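Glyco_hydro_cc domain-containing protein (Pseudomonas viridiflava, PDB 6UAV) probably hydrolyses internal beta-1,3-glucosidic bonds as an endo-beta-1,3-glucanase of glycoside hydrolase family 128, built on a TIM barrel. Local coordinates at residues 2-15 against 25-39. Sequence-based numbering, arbitrary orientation.
Sequences KSVKRGVAYDVASP and MSWWYNWSPKPHDRL
The extended chain of K2 runs alongside S26 and gives its NZ to M25 O; the same NZ also bonds S22 O and N49 O. S3 O takes the S26 hydroxyl, OG to O 2.7 Å, from above the carbonyl plane. K5 O lies near the W27 ring plane and receives NE1 at 3.0 Å. G7 sets its CA over the face of that indole, 3.6 Å from the five-membered-ring centroid. Strands 6-9 and 27-29 pair in parallel (22° between axes) through bonds such as V8 N to W27 O, 3.1 Å, as first and second strands of the closed eight-stranded barrel, joined by helix 15-22 in a beta-alpha-beta crossover. V8 CG2 meets M25 SD, while A9 CB, on the other sheet face, touches Y29 and W31. With CG anti to the backbone N (chi1 -169°), D11 brings OD1 to N30 ND2, 2.9 Å away above the carboxylate plane, and to a water that also joins V12 O, W28 NE1 and H36 N. V12 CG2 sits over the W28 pyrrole; A13 CB centres on the H36 imidazole, 7° off its normal. After A9 and Y29, the D11-N30 bond, the four-bonded water and the A13-H36 CH-pi contact join the two loops.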
loop_
_atom_site.group_PDB
_atom_site.type_symbol
_atom_site.label_atom_id
_atom_site.label_comp_id
_atom_site.label_asym_id
_atom_site.label_seq_id
_atom_site.Cartn_x
_atom_site.Cartn_y
_atom_site.Cartn_z
ATOM N N LYS A 2 -18.979 3.635 4.165
ATOM C CA LYS A 2 -18.123 3.275 3.023
ATOM C C LYS A 2 -17.226 2.114 3.464
ATOM O O LYS A 2 -17.283 1.700 4.658
ATOM C CB LYS A 2 -17.324 4.504 2.585
ATOM C CG LYS A 2 -16.502 5.072 3.713
ATOM C CD LYS A 2 -15.822 6.398 3.357
ATOM C CE LYS A 2 -15.290 7.091 4.595
ATOM N NZ LYS A 2 -14.760 8.453 4.316
ATOM N N SER A 3 -16.470 1.567 2.525
ATOM C CA SER A 3 -15.638 0.384 2.833
ATOM C C SER A 3 -14.484 0.771 3.746
ATOM O O SER A 3 -13.691 1.648 3.357
ATOM C CB SER A 3 -15.030 -0.182 1.598
ATOM O OG SER A 3 -14.272 -1.313 1.994
ATOM N N VAL A 4 -14.219 0.070 4.842
ATOM C CA VAL A 4 -12.960 0.312 5.625
ATOM C C VAL A 4 -11.754 -0.056 4.760
ATOM O O VAL A 4 -10.672 0.423 5.053
ATOM C CB VAL A 4 -12.919 -0.466 6.953
ATOM C CG1 VAL A 4 -13.055 -1.961 6.714
ATOM C CG2 VAL A 4 -11.655 -0.153 7.793
ATOM N N LYS A 5 -11.915 -0.905 3.727
ATOM C CA LYS A 5 -10.718 -1.378 2.961
ATOM C C LYS A 5 -10.226 -0.300 1.994
ATOM O O LYS A 5 -9.083 -0.366 1.561
ATOM C CB LYS A 5 -11.081 -2.600 2.115
ATOM C CG LYS A 5 -11.716 -3.739 2.885
ATOM C CD LYS A 5 -11.408 -5.084 2.213
ATOM C CE LYS A 5 -12.194 -6.240 2.829
ATOM N NZ LYS A 5 -11.638 -7.559 2.384
ATOM N N ARG A 6 -11.118 0.587 1.541
ATOM C CA ARG A 6 -10.890 1.329 0.285
ATOM C C ARG A 6 -9.955 2.518 0.482
ATOM O O ARG A 6 -10.312 3.458 1.128
ATOM C CB ARG A 6 -12.238 1.709 -0.347
ATOM C CG ARG A 6 -12.043 2.279 -1.735
ATOM C CD ARG A 6 -13.285 2.171 -2.604
ATOM N NE ARG A 6 -13.879 0.845 -2.569
ATOM C CZ ARG A 6 -15.158 0.551 -2.813
ATOM N NH1 ARG A 6 -16.023 1.452 -3.250
ATOM N NH2 ARG A 6 -15.544 -0.693 -2.642
ATOM N N GLY A 7 -8.797 2.510 -0.173
ATOM C CA GLY A 7 -7.830 3.592 -0.047
ATOM C C GLY A 7 -7.290 4.040 -1.379
ATOM O O GLY A 7 -7.627 3.493 -2.447
ATOM N N VAL A 8 -6.404 5.014 -1.284
ATOM C CA VAL A 8 -5.683 5.554 -2.459
ATOM C C VAL A 8 -4.212 5.659 -2.087
ATOM O O VAL A 8 -3.912 6.157 -1.016
ATOM C CB VAL A 8 -6.316 6.895 -2.907
ATOM C CG1 VAL A 8 -5.635 7.398 -4.173
ATOM C CG2 VAL A 8 -7.819 6.715 -3.150
ATOM N N ALA A 9 -3.341 5.344 -3.048
ATOM C CA ALA A 9 -1.878 5.484 -2.938
ATOM C C ALA A 9 -1.485 6.766 -3.647
ATOM O O ALA A 9 -1.512 6.760 -4.876
ATOM C CB ALA A 9 -1.208 4.285 -3.560
ATOM N N TYR A 10 -1.431 7.876 -2.936
ATOM C CA TYR A 10 -1.309 9.221 -3.539
ATOM C C TYR A 10 -0.967 10.211 -2.447
ATOM O O TYR A 10 -1.586 10.159 -1.408
ATOM C CB TYR A 10 -2.592 9.673 -4.246
ATOM C CG TYR A 10 -2.520 10.988 -4.974
ATOM C CD1 TYR A 10 -1.693 11.121 -6.074
ATOM C CD2 TYR A 10 -3.297 12.067 -4.607
ATOM C CE1 TYR A 10 -1.634 12.310 -6.768
ATOM C CE2 TYR A 10 -3.200 13.286 -5.257
ATOM C CZ TYR A 10 -2.367 13.405 -6.353
ATOM O OH TYR A 10 -2.258 14.568 -7.095
ATOM N N ASP A 11 -0.099 11.166 -2.726
ATOM C CA ASP A 11 0.212 12.219 -1.734
ATOM C C ASP A 11 -0.893 13.284 -1.798
ATOM O O ASP A 11 -0.665 14.398 -2.308
ATOM C CB ASP A 11 1.609 12.780 -1.963
ATOM C CG ASP A 11 2.079 13.672 -0.835
ATOM O OD1 ASP A 11 1.546 13.539 0.299
ATOM O OD2 ASP A 11 3.055 14.386 -1.071
ATOM N N VAL A 12 -2.033 12.991 -1.169
ATOM C CA VAL A 12 -3.170 13.945 -1.163
ATOM C C VAL A 12 -2.678 15.232 -0.485
ATOM O O VAL A 12 -2.147 15.163 0.665
ATOM C CB VAL A 12 -4.360 13.372 -0.414
ATOM C CG1 VAL A 12 -5.457 14.399 -0.346
ATOM C CG2 VAL A 12 -4.850 12.087 -1.045
ATOM N N ALA A 13 -2.794 16.370 -1.181
ATOM C CA ALA A 13 -2.295 17.691 -0.704
ATOM C C ALA A 13 -3.473 18.649 -0.429
ATOM O O ALA A 13 -3.506 19.366 0.625
ATOM C CB ALA A 13 -1.303 18.227 -1.695
ATOM N N SER A 14 -4.556 18.482 -1.144
ATOM C CA SER A 14 -5.636 19.476 -1.188
ATOM C C SER A 14 -6.809 18.970 -0.378
ATOM O O SER A 14 -7.316 17.910 -0.685
ATOM C CB SER A 14 -6.037 19.707 -2.579
ATOM O OG SER A 14 -7.148 20.590 -2.614
ATOM N N PRO A 15 -7.319 19.774 0.571
ATOM C CA PRO A 15 -8.591 19.467 1.225
ATOM C C PRO A 15 -9.707 19.258 0.191
ATOM O O PRO A 15 -10.523 18.391 0.371
ATOM C CB PRO A 15 -8.867 20.674 2.130
ATOM C CG PRO A 15 -7.497 21.234 2.368
ATOM C CD PRO A 15 -6.715 21.034 1.080
ATOM N N MET A 25 -13.725 6.711 0.045
ATOM C CA MET A 25 -12.337 6.359 0.403
ATOM C C MET A 25 -12.203 6.455 1.920
ATOM O O MET A 25 -12.544 7.553 2.438
ATOM C CB MET A 25 -11.353 7.355 -0.221
ATOM C CG MET A 25 -9.926 7.071 0.133
ATOM S SD MET A 25 -8.676 8.365 -0.321
ATOM C CE MET A 25 -8.949 9.573 0.971
ATOM N N SER A 26 -11.700 5.417 2.590
ATOM C CA SER A 26 -11.457 5.404 4.049
ATOM C C SER A 26 -10.038 5.852 4.378
ATOM O O SER A 26 -9.854 6.390 5.475
ATOM C CB SER A 26 -11.787 4.065 4.574
ATOM O OG SER A 26 -13.195 4.003 4.646
ATOM N N TRP A 27 -9.047 5.658 3.496
ATOM C CA TRP A 27 -7.667 5.951 3.935
ATOM C C TRP A 27 -6.762 6.262 2.757
ATOM O O TRP A 27 -7.115 5.976 1.606
ATOM C CB TRP A 27 -7.117 4.768 4.751
ATOM C CG TRP A 27 -6.839 3.553 3.920
ATOM C CD1 TRP A 27 -7.762 2.699 3.375
ATOM C CD2 TRP A 27 -5.562 3.121 3.414
ATOM N NE1 TRP A 27 -7.149 1.742 2.608
ATOM C CE2 TRP A 27 -5.793 1.975 2.626
ATOM C CE3 TRP A 27 -4.261 3.574 3.581
ATOM C CZ2 TRP A 27 -4.741 1.258 2.072
ATOM C CZ3 TRP A 27 -3.236 2.857 3.031
ATOM C CH2 TRP A 27 -3.467 1.743 2.252
ATOM N N TRP A 28 -5.628 6.823 3.063
ATOM C CA TRP A 28 -4.580 7.013 2.044
ATOM C C TRP A 28 -3.215 6.914 2.677
ATOM O O TRP A 28 -3.087 6.940 3.897
ATOM C CB TRP A 28 -4.729 8.358 1.312
ATOM C CG TRP A 28 -4.108 9.576 1.957
ATOM C CD1 TRP A 28 -2.930 10.149 1.582
ATOM C CD2 TRP A 28 -4.590 10.371 3.043
ATOM N NE1 TRP A 28 -2.669 11.267 2.312
ATOM C CE2 TRP A 28 -3.681 11.440 3.219
ATOM C CE3 TRP A 28 -5.734 10.308 3.858
ATOM C CZ2 TRP A 28 -3.854 12.419 4.194
ATOM C CZ3 TRP A 28 -5.909 11.311 4.786
ATOM C CH2 TRP A 28 -4.965 12.309 4.986
ATOM N N TYR A 29 -2.190 6.884 1.828
ATOM C CA TYR A 29 -0.817 6.972 2.334
ATOM C C TYR A 29 -0.019 7.593 1.217
ATOM O O TYR A 29 -0.545 7.678 0.111
ATOM C CB TYR A 29 -0.309 5.592 2.779
ATOM C CG TYR A 29 0.104 4.714 1.630
ATOM C CD1 TYR A 29 -0.835 4.085 0.814
ATOM C CD2 TYR A 29 1.437 4.517 1.365
ATOM C CE1 TYR A 29 -0.436 3.268 -0.228
ATOM C CE2 TYR A 29 1.843 3.718 0.331
ATOM C CZ TYR A 29 0.902 3.098 -0.488
ATOM O OH TYR A 29 1.310 2.288 -1.503
ATOM N N ASN A 30 1.189 8.011 1.527
ATOM C CA ASN A 30 2.001 8.821 0.589
ATOM C C ASN A 30 3.447 8.350 0.592
ATOM O O ASN A 30 4.284 9.138 0.181
ATOM C CB ASN A 30 1.913 10.318 0.895
ATOM C CG ASN A 30 2.582 10.675 2.205
ATOM O OD1 ASN A 30 3.064 9.772 2.911
ATOM N ND2 ASN A 30 2.647 11.968 2.489
ATOM N N TRP A 31 3.696 7.093 0.918
ATOM C CA TRP A 31 5.048 6.492 0.917
ATOM C C TRP A 31 5.977 7.202 1.920
ATOM O O TRP A 31 7.163 7.046 1.804
ATOM C CB TRP A 31 5.671 6.469 -0.479
ATOM C CG TRP A 31 4.838 5.692 -1.441
ATOM C CD1 TRP A 31 4.879 4.352 -1.677
ATOM C CD2 TRP A 31 3.851 6.217 -2.355
ATOM N NE1 TRP A 31 3.981 3.998 -2.641
ATOM C CE2 TRP A 31 3.317 5.111 -3.069
ATOM C CE3 TRP A 31 3.382 7.503 -2.634
ATOM C CZ2 TRP A 31 2.330 5.282 -4.065
ATOM C CZ3 TRP A 31 2.436 7.670 -3.630
ATOM C CH2 TRP A 31 1.909 6.571 -4.293
ATOM N N SER A 32 5.451 7.952 2.881
ATOM C CA SER A 32 6.311 8.786 3.756
ATOM C C SER A 32 5.758 8.760 5.154
ATOM O O SER A 32 4.627 8.298 5.385
ATOM C CB SER A 32 6.416 10.201 3.235
ATOM O OG SER A 32 5.410 10.946 3.824
ATOM N N PRO A 33 6.552 9.194 6.159
ATOM C CA PRO A 33 6.055 9.065 7.529
ATOM C C PRO A 33 4.971 10.053 7.972
ATOM O O PRO A 33 4.392 9.877 9.039
ATOM C CB PRO A 33 7.309 9.310 8.363
ATOM C CG PRO A 33 8.466 9.256 7.430
ATOM C CD PRO A 33 7.944 9.646 6.053
ATOM N N LYS A 34 4.698 11.106 7.194
ATOM C CA LYS A 34 3.676 12.129 7.549
ATOM C C LYS A 34 2.921 12.562 6.312
ATOM O O LYS A 34 3.467 12.517 5.194
ATOM C CB LYS A 34 4.369 13.330 8.162
ATOM C CG LYS A 34 4.785 13.120 9.611
ATOM C CD LYS A 34 5.756 14.125 10.066
ATOM C CE LYS A 34 6.235 13.899 11.502
ATOM N NZ LYS A 34 7.599 14.447 11.642
ATOM N N PRO A 35 1.696 13.069 6.492
ATOM C CA PRO A 35 0.945 13.598 5.370
ATOM C C PRO A 35 1.618 14.836 4.781
ATOM O O PRO A 35 2.511 15.481 5.397
ATOM C CB PRO A 35 -0.407 13.997 5.945
ATOM C CG PRO A 35 -0.474 13.371 7.285
ATOM C CD PRO A 35 0.953 13.181 7.754
ATOM N N HIS A 36 1.150 15.193 3.598
ATOM C CA HIS A 36 1.594 16.427 2.921
ATOM C C HIS A 36 1.445 17.631 3.865
ATOM O O HIS A 36 0.455 17.715 4.606
ATOM C CB HIS A 36 0.777 16.678 1.669
ATOM C CG HIS A 36 1.383 17.707 0.780
ATOM N ND1 HIS A 36 1.297 19.045 1.032
ATOM C CD2 HIS A 36 2.130 17.567 -0.344
ATOM C CE1 HIS A 36 1.941 19.699 0.066
ATOM N NE2 HIS A 36 2.405 18.808 -0.831
ATOM N N ASP A 37 2.399 18.544 3.840
ATOM C CA ASP A 37 2.444 19.674 4.803
ATOM C C ASP A 37 1.202 20.562 4.665
ATOM O O ASP A 37 0.821 21.190 5.683
ATOM C CB ASP A 37 3.727 20.510 4.664
ATOM C CG ASP A 37 4.954 19.873 5.332
ATOM O OD1 ASP A 37 4.782 18.961 6.205
ATOM O OD2 ASP A 37 6.093 20.231 4.911
ATOM N N ARG A 38 0.574 20.591 3.495
ATOM C CA ARG A 38 -0.645 21.416 3.259
ATOM C C ARG A 38 -1.747 20.972 4.228
ATOM O O ARG A 38 -2.560 21.846 4.646
ATOM C CB ARG A 38 -1.026 21.355 1.785
ATOM C CG ARG A 38 -2.163 22.304 1.446
ATOM C CD ARG A 38 -2.446 22.276 -0.047
ATOM N NE ARG A 38 -3.609 23.083 -0.408
ATOM C CZ ARG A 38 -4.200 23.080 -1.606
ATOM N NH1 ARG A 38 -5.257 23.850 -1.829
ATOM N NH2 ARG A 38 -3.703 22.336 -2.571
ATOM N N LEU A 39 -1.727 19.707 4.694
ATOM C CA LEU A 39 -2.874 19.205 5.521
ATOM C C LEU A 39 -2.611 19.362 7.012
ATOM O O LEU A 39 -3.467 18.930 7.818
ATOM C CB LEU A 39 -3.113 17.736 5.172
ATOM C CG LEU A 39 -3.693 17.467 3.792
ATOM C CD1 LEU A 39 -3.769 15.975 3.519
ATOM C CD2 LEU A 39 -5.084 18.017 3.664
HETATM O O HOH W 1 -0.653 13.448 1.932
#